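PDB 6MVF: beta-galactosidase/beta-glucuronidase from Faecalibacterium prausnitzii L2-6, which binds FMN and belongs to the family 2 glycoside hydrolases, in which it probably acts as a beta-glucuronidase that removes glucuronic acid from conjugates. Local coordinates for residues 34-40 and 69-75; 50-54 and 308-312; 56-61 and 305-309. All blocks are in the same frame, centred on the assembly; numbering follows the deposited sequence.

Interaction 1 of 3, residues 34-40 and 69-75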
# COMPACT_ATOMS: atom_id res chain seq x y z
N TRP A 34 20.07 -11.22 -15.58
CA TRP A 34 20.90 -12.39 -15.79
C TRP A 34 20.77 -12.87 -17.23
O TRP A 34 19.70 -12.78 -17.84
CB TRP A 34 20.51 -13.54 -14.84
CG TRP A 34 20.71 -13.25 -13.39
CD1 TRP A 34 19.85 -12.58 -12.56
CD2 TRP A 34 21.84 -13.62 -12.59
NE1 TRP A 34 20.38 -12.52 -11.29
CE2 TRP A 34 21.60 -13.15 -11.28
CE3 TRP A 34 23.02 -14.32 -12.85
CZ2 TRP A 34 22.49 -13.36 -10.24
CZ3 TRP A 34 23.92 -14.52 -11.81
CH2 TRP A 34 23.65 -14.04 -10.52
N THR A 35 21.87 -13.39 -17.75
CA THR A 35 21.85 -14.18 -18.97
C THR A 35 22.15 -15.62 -18.62
O THR A 35 23.11 -15.90 -17.89
CB THR A 35 22.87 -13.65 -19.97
OG1 THR A 35 22.63 -12.26 -20.15
CG2 THR A 35 22.70 -14.35 -21.31
N LEU A 36 21.31 -16.53 -19.12
CA LEU A 36 21.50 -17.96 -18.97
C LEU A 36 22.02 -18.53 -20.28
O LEU A 36 21.32 -18.44 -21.30
CB LEU A 36 20.20 -18.65 -18.58
CG LEU A 36 20.29 -20.16 -18.45
CD1 LEU A 36 21.33 -20.52 -17.41
CD2 LEU A 36 18.95 -20.72 -18.07
N ARG A 37 23.22 -19.08 -20.26
CA ARG A 37 23.78 -19.81 -21.39
C ARG A 37 23.86 -21.29 -21.06
O ARG A 37 23.87 -21.69 -19.89
CB ARG A 37 25.17 -19.29 -21.78
CG ARG A 37 25.18 -17.86 -22.25
CD ARG A 37 26.59 -17.38 -22.47
NE ARG A 37 26.61 -16.01 -22.97
CZ ARG A 37 26.87 -14.95 -22.23
NH1 ARG A 37 27.14 -15.11 -20.94
NH2 ARG A 37 26.85 -13.74 -22.75
N PHE A 38 23.92 -22.10 -22.11
CA PHE A 38 24.07 -23.56 -21.99
C PHE A 38 25.30 -23.98 -22.78
O PHE A 38 25.26 -24.04 -24.02
CB PHE A 38 22.82 -24.28 -22.50
CG PHE A 38 21.63 -24.14 -21.58
CD1 PHE A 38 20.74 -23.09 -21.74
CD2 PHE A 38 21.42 -25.05 -20.55
CE1 PHE A 38 19.64 -22.95 -20.88
CE2 PHE A 38 20.33 -24.91 -19.70
CZ PHE A 38 19.44 -23.86 -19.87
N PRO A 39 26.42 -24.28 -22.11
CA PRO A 39 27.67 -24.57 -22.84
C PRO A 39 27.58 -25.73 -23.81
O PRO A 39 28.26 -25.70 -24.84
CB PRO A 39 28.67 -24.86 -21.71
CG PRO A 39 28.11 -24.19 -20.52
CD PRO A 39 26.61 -24.29 -20.65
N LYS A 40 26.77 -26.76 -23.53
CA LYS A 40 26.58 -27.86 -24.47
C LYS A 40 25.51 -27.56 -25.53
O LYS A 40 25.07 -28.49 -26.22
CB LYS A 40 26.23 -29.15 -23.71
CG LYS A 40 27.37 -29.75 -22.89
CD LYS A 40 26.85 -30.56 -21.67
CE LYS A 40 26.09 -31.83 -22.07
NZ LYS A 40 25.15 -32.39 -20.99
N THR A 69 21.52 -30.89 -17.18
CA THR A 69 22.73 -30.36 -17.80
C THR A 69 23.33 -29.23 -16.97
O THR A 69 22.90 -28.97 -15.85
CB THR A 69 22.45 -29.84 -19.21
OG1 THR A 69 23.69 -29.59 -19.89
CG2 THR A 69 21.62 -28.53 -19.15
N THR A 70 24.30 -28.52 -17.54
CA THR A 70 24.88 -27.36 -16.89
C THR A 70 24.39 -26.09 -17.57
O THR A 70 24.56 -25.92 -18.79
CB THR A 70 26.40 -27.45 -16.91
OG1 THR A 70 26.79 -28.71 -16.32
CG2 THR A 70 27.00 -26.27 -16.11
N GLY A 71 23.77 -25.21 -16.79
CA GLY A 71 23.43 -23.86 -17.20
C GLY A 71 24.29 -22.86 -16.44
O GLY A 71 24.48 -22.99 -15.23
N VAL A 72 24.82 -21.88 -17.17
CA VAL A 72 25.66 -20.83 -16.61
C VAL A 72 24.83 -19.55 -16.58
O VAL A 72 24.35 -19.08 -17.62
CB VAL A 72 26.94 -20.62 -17.42
CG1 VAL A 72 27.78 -19.49 -16.83
CG2 VAL A 72 27.73 -21.89 -17.43
N TYR A 73 24.65 -19.01 -15.37
CA TYR A 73 24.03 -17.71 -15.16
C TYR A 73 25.14 -16.69 -14.99
O TYR A 73 26.17 -16.99 -14.38
CB TYR A 73 23.13 -17.69 -13.91
CG TYR A 73 21.90 -18.62 -13.89
CD1 TYR A 73 22.00 -19.95 -13.49
CD2 TYR A 73 20.64 -18.14 -14.23
CE1 TYR A 73 20.89 -20.78 -13.45
CE2 TYR A 73 19.53 -18.95 -14.20
CZ TYR A 73 19.65 -20.28 -13.81
OH TYR A 73 18.52 -21.08 -13.78
N SER A 74 24.93 -15.48 -15.51
CA SER A 74 25.90 -14.43 -15.26
C SER A 74 25.21 -13.07 -15.33
O SER A 74 24.24 -12.89 -16.07
CB SER A 74 27.07 -14.47 -16.26
OG SER A 74 26.65 -14.04 -17.54
N ARG A 75 25.73 -12.14 -14.54
CA ARG A 75 25.24 -10.76 -14.50
C ARG A 75 26.34 -9.87 -13.97
O ARG A 75 27.39 -10.34 -13.51
CB ARG A 75 23.98 -10.63 -13.65
CG ARG A 75 24.23 -10.67 -12.15
CD ARG A 75 23.05 -10.08 -11.42
NE ARG A 75 23.27 -8.66 -11.13
CZ ARG A 75 22.35 -7.84 -10.64
NH1 ARG A 75 21.13 -8.26 -10.39
NH2 ARG A 75 22.66 -6.58 -10.42
O HOH W 1 24.36 -26.95 -21.55
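T35 and S74 pair their backbones twice, and R37 and V72 do the same, two residues on in one strand and two back in the other, so that four N-H...O bonds tie strand 34-37 to strand 70-75 in antiparallel fashion. T35 N reaches S74 O at 2.9 Å along an almost straight path (169°), whereas the return bond from S74 N to T35 O is more bent. R37 N meets V72 O at 2.9 Å. Between these pairs, L36 and Y73 form a non-hydrogen-bonded pair and send their side chains to the face opposite that of T35, R37, V72 and S74.

The two strands are neighbours in the six-stranded antiparallel sheet of the family 2 sugar-binding domain, a jelly-roll-type beta sandwich; strand 46-48 continues the sheet beyond 34-37 and strand 131-139 beyond 70-78.

Two CH-pi contacts mark the apolar part. L36 CD1 sits 3.8 Å from the centroid of the Y73 ring, only 1° off its normal, while the phenol oxygen is hydrogen-bonded to H52. Over one face of W34 lies the aliphatic chain of R75: CG is 3.5 Å from the centroid of the six-membered ring, placed there by a chi1 of 75° that sets it between the backbone N and the carbonyl carbon, and CD covers the rim near CE2. The indole NE1 is spent on L30 O. Replacing W34 by alanine is likely to strip the R75 methylenes of their platform and to cost L30 O the bond from the indole.

Past the end of strand 34-37, P39 CG packs on V72 CG2 at 3.9 Å, and T69 CG2 meets the edge of the F38 ring. A water accepts from K40 N, donates to T70 O and also binds T69 OG1, which is shared with E42.

Interaction 2 of 3, residues 50-54 and 308-312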
# COMPACT_ATOMS: atom_id res chain seq x y z
N LEU A 50 15.62 -13.97 -11.75
CA LEU A 50 15.47 -14.94 -10.66
C LEU A 50 14.27 -14.61 -9.79
O LEU A 50 13.95 -13.43 -9.59
CB LEU A 50 16.72 -14.97 -9.79
CG LEU A 50 18.05 -15.13 -10.51
CD1 LEU A 50 19.16 -15.31 -9.48
CD2 LEU A 50 17.98 -16.28 -11.52
N PRO A 51 13.60 -15.62 -9.20
CA PRO A 51 13.81 -17.08 -9.23
C PRO A 51 13.66 -17.72 -10.59
O PRO A 51 12.76 -17.35 -11.33
CB PRO A 51 12.72 -17.63 -8.29
CG PRO A 51 11.78 -16.51 -8.07
CD PRO A 51 12.60 -15.26 -8.18
N HIS A 52 14.51 -18.70 -10.89
CA HIS A 52 14.49 -19.27 -12.22
C HIS A 52 14.87 -20.74 -12.20
O HIS A 52 15.77 -21.17 -11.47
CB HIS A 52 15.44 -18.52 -13.16
CG HIS A 52 15.47 -19.09 -14.53
ND1 HIS A 52 16.41 -20.02 -14.93
CD2 HIS A 52 14.64 -18.92 -15.59
CE1 HIS A 52 16.17 -20.38 -16.18
NE2 HIS A 52 15.10 -19.72 -16.60
N THR A 53 14.19 -21.51 -13.04
CA THR A 53 14.64 -22.84 -13.40
C THR A 53 14.45 -23.02 -14.89
O THR A 53 13.46 -22.55 -15.45
CB THR A 53 13.89 -23.94 -12.66
OG1 THR A 53 14.29 -25.21 -13.20
CG2 THR A 53 12.37 -23.76 -12.79
N TRP A 54 15.39 -23.70 -15.54
CA TRP A 54 15.18 -24.03 -16.95
C TRP A 54 14.23 -25.21 -17.14
O TRP A 54 13.87 -25.51 -18.28
CB TRP A 54 16.54 -24.27 -17.64
CG TRP A 54 17.36 -25.43 -17.10
CD1 TRP A 54 17.15 -26.78 -17.34
CD2 TRP A 54 18.50 -25.35 -16.24
NE1 TRP A 54 18.09 -27.53 -16.66
CE2 TRP A 54 18.93 -26.68 -15.98
CE3 TRP A 54 19.20 -24.28 -15.65
CZ2 TRP A 54 20.04 -26.97 -15.17
CZ3 TRP A 54 20.30 -24.57 -14.85
CH2 TRP A 54 20.70 -25.91 -14.61
N LYS A 308 5.71 -23.12 -13.46
CA LYS A 308 6.75 -22.32 -12.82
C LYS A 308 7.92 -23.17 -12.36
O LYS A 308 8.88 -22.62 -11.81
CB LYS A 308 6.20 -21.57 -11.60
CG LYS A 308 5.39 -20.37 -11.86
CD LYS A 308 4.91 -19.87 -10.53
CE LYS A 308 4.18 -18.56 -10.68
NZ LYS A 308 4.44 -17.69 -9.49
N GLY A 309 7.83 -24.50 -12.52
CA GLY A 309 8.80 -25.38 -11.88
C GLY A 309 8.74 -25.20 -10.38
O GLY A 309 7.66 -25.05 -9.80
N ASN A 310 9.92 -25.17 -9.75
CA ASN A 310 10.05 -24.85 -8.34
C ASN A 310 10.43 -23.37 -8.10
O ASN A 310 10.88 -23.01 -7.00
CB ASN A 310 11.05 -25.78 -7.68
CG ASN A 310 12.41 -25.74 -8.34
OD1 ASN A 310 12.63 -24.98 -9.29
ND2 ASN A 310 13.34 -26.56 -7.85
N ALA A 311 10.26 -22.51 -9.11
CA ALA A 311 10.68 -21.12 -8.99
C ALA A 311 9.50 -20.26 -8.52
O ALA A 311 8.87 -19.50 -9.26
CB ALA A 311 11.29 -20.65 -10.31
N LEU A 312 9.20 -20.40 -7.23
CA LEU A 312 8.02 -19.82 -6.62
C LEU A 312 8.35 -18.50 -5.95
O LEU A 312 9.47 -18.26 -5.51
CB LEU A 312 7.42 -20.79 -5.59
CG LEU A 312 6.35 -21.80 -6.07
CD1 LEU A 312 6.77 -22.67 -7.26
CD2 LEU A 312 5.90 -22.68 -4.92
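P51 and A311 bring their CA atoms to 5.1 Å where an irregular chain, entering through a cis peptide bond between L50 and P51, passes a type II' turn from K308 to A311. The turn is closed by A311 N bonding to K308 O at 3.0 Å, and G309 occupies its positive-phi corner (phi 60°), which glycine adopts readily and where a side chain would run into T53 CG2.

Small apolar groups carry the contact, resting on one another and on backbone and amide oxygens. The A311 methyl points at the opposite chain and lies against the P51-H52 peptide, 3.8 Å from P51 O, with P51 CB at 3.9 Å from A311 CB. P51 CG extends this patch toward the carbonyl of L312. T53 supplies the second half of the contact through its methyl: with OG1 anti to the backbone N (chi1 173°), CG2 is turned over the turn, 3.8 Å from K308 O and 3.7 Å from N310 OD1. The hydroxyl is engaged elsewhere, with G157 O and the backbone N of N55, so it is chiefly the methyl, with CB beside it, that faces the turn.

The contact joins the loop after strand 46-48 of the sugar-binding domain to the first beta-alpha loop of the TIM barrel, between strand 292-300 and helix 314-327, where K308 makes a salt bridge with D316 on that helix.

Interaction 3 of 3, residues 56-61 and 305-309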
# COMPACT_ATOMS: atom_id res chain seq x y z
N ALA A 56 11.10 -25.30 -15.85
CA ALA A 56 9.79 -24.83 -15.40
C ALA A 56 8.66 -25.41 -16.24
O ALA A 56 7.55 -25.59 -15.74
CB ALA A 56 9.72 -23.31 -15.45
N VAL A 57 8.91 -25.69 -17.51
CA VAL A 57 7.91 -26.30 -18.38
C VAL A 57 8.21 -27.77 -18.65
O VAL A 57 7.36 -28.63 -18.42
CB VAL A 57 7.76 -25.49 -19.69
CG1 VAL A 57 6.75 -26.15 -20.62
CG2 VAL A 57 7.34 -24.08 -19.36
N ASP A 58 9.43 -28.10 -19.11
CA ASP A 58 9.64 -29.49 -19.52
C ASP A 58 9.67 -30.44 -18.32
O ASP A 58 9.43 -31.64 -18.49
CB ASP A 58 10.90 -29.63 -20.39
CG ASP A 58 12.21 -29.38 -19.64
OD1 ASP A 58 12.18 -28.95 -18.47
OD2 ASP A 58 13.29 -29.60 -20.25
N GLY A 59 9.90 -29.91 -17.11
CA GLY A 59 9.84 -30.68 -15.88
C GLY A 59 8.45 -31.12 -15.48
O GLY A 59 8.32 -31.89 -14.51
N MET A 60 7.40 -30.68 -16.21
CA MET A 60 6.04 -31.09 -15.88
C MET A 60 5.06 -31.10 -17.05
O MET A 60 3.85 -31.22 -16.82
CB MET A 60 5.51 -30.19 -14.76
CG MET A 60 5.08 -28.79 -15.17
SD MET A 60 4.48 -27.90 -13.70
CE MET A 60 6.01 -27.41 -12.93
N ASP A 61 5.52 -31.00 -18.30
CA ASP A 61 4.57 -30.99 -19.41
C ASP A 61 4.34 -32.38 -20.00
O ASP A 61 3.49 -32.53 -20.88
CB ASP A 61 5.02 -30.03 -20.52
CG ASP A 61 6.39 -30.38 -21.07
OD1 ASP A 61 7.01 -31.33 -20.56
OD2 ASP A 61 6.84 -29.70 -22.03
N LYS A 305 4.82 -25.40 -8.89
CA LYS A 305 3.53 -24.84 -9.28
C LYS A 305 3.44 -24.82 -10.80
O LYS A 305 4.47 -24.74 -11.47
CB LYS A 305 3.35 -23.43 -8.72
CG LYS A 305 1.93 -22.96 -8.60
CD LYS A 305 1.90 -21.63 -7.83
CE LYS A 305 0.51 -21.05 -7.77
NZ LYS A 305 0.40 -19.90 -6.84
N LEU A 306 2.21 -24.89 -11.33
CA LEU A 306 1.96 -25.09 -12.76
C LEU A 306 2.79 -24.18 -13.66
O LEU A 306 2.58 -22.97 -13.70
CB LEU A 306 0.48 -24.89 -13.08
CG LEU A 306 0.11 -25.23 -14.54
CD1 LEU A 306 0.31 -26.71 -14.81
CD2 LEU A 306 -1.31 -24.84 -14.89
N TYR A 307 3.72 -24.80 -14.40
CA TYR A 307 4.64 -24.18 -15.37
C TYR A 307 5.51 -23.09 -14.76
O TYR A 307 6.03 -22.24 -15.48
CB TYR A 307 3.88 -23.67 -16.60
CG TYR A 307 3.10 -24.78 -17.25
CD1 TYR A 307 3.69 -26.01 -17.50
CD2 TYR A 307 1.75 -24.62 -17.56
CE1 TYR A 307 2.98 -27.04 -18.06
CE2 TYR A 307 1.03 -25.64 -18.13
CZ TYR A 307 1.64 -26.86 -18.37
OH TYR A 307 0.91 -27.90 -18.94
N LYS A 308 5.71 -23.12 -13.46
CA LYS A 308 6.75 -22.32 -12.82
C LYS A 308 7.92 -23.17 -12.36
O LYS A 308 8.88 -22.62 -11.81
CB LYS A 308 6.20 -21.57 -11.60
CG LYS A 308 5.39 -20.37 -11.86
CD LYS A 308 4.91 -19.87 -10.53
CE LYS A 308 4.18 -18.56 -10.68
NZ LYS A 308 4.44 -17.69 -9.49
N GLY A 309 7.83 -24.50 -12.52
CA GLY A 309 8.80 -25.38 -11.88
C GLY A 309 8.74 -25.20 -10.38
O GLY A 309 7.66 -25.05 -9.80
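M60, in the sugar-binding-domain loop between strands 46-48 and 70-78, plugs into the turn 305-309 of the TIM barrel, in which K308 and G309 both face K305 as a classic beta bulge. This is the close-packed part. M60 SD receives the N-H of Y307 at 3.3 Å in a weak but nearly straight bond (166°), and the terminal methyl, swung back by a chi3 of 79°, puts CE 3.4 Å from K305 O and 3.5 Å from G309 N. Beside it, the A56 carbonyl faces the same turn: A56 O lies 3.3 Å from Y307 CA in a CA-H...O contact and takes a weak bond from G309 N, while A56 CB rests on the K308-G309 peptide.

Where 56-61 meets the Y307 ring the fit is looser, although L306 CD1 covers one face of that ring. M60 CG approaches Y307 CD1 obliquely at 3.9 Å, and M60 SD stands 5.1 Å from the Y307 ring centroid, 40° off the normal, a Met-aromatic contact. V57 CG1 and D61 CB only graze the ring, on which L84 of the second subunit also packs. There, Y307 OH is hydrogen-bonded to OE2 of E265 of the second subunit.

Overall arrangement
The three interactions lead from the sugar-binding domain into the TIM barrel on one side of the chain's centre. Interactions 1 and 2 have centres about 14 Å apart and touch at several points, among them H52 with Y73 and L50 with W34: H52 CE1 is 3.4 Å from L36 CD2, and L50 CD1 is 3.5 Å from W34 NE1. Interactions 2 and 3 are closer, with centres about 9 Å apart, and share K308 and G309, so one barrel loop meets both 50-54 and 56-61. Interactions 1 and 3 do not touch; their nearest atoms are about 8 Å apart. All three lie away from the FMN pocket, which is lined by D174, Y177, F202 and K379 among others.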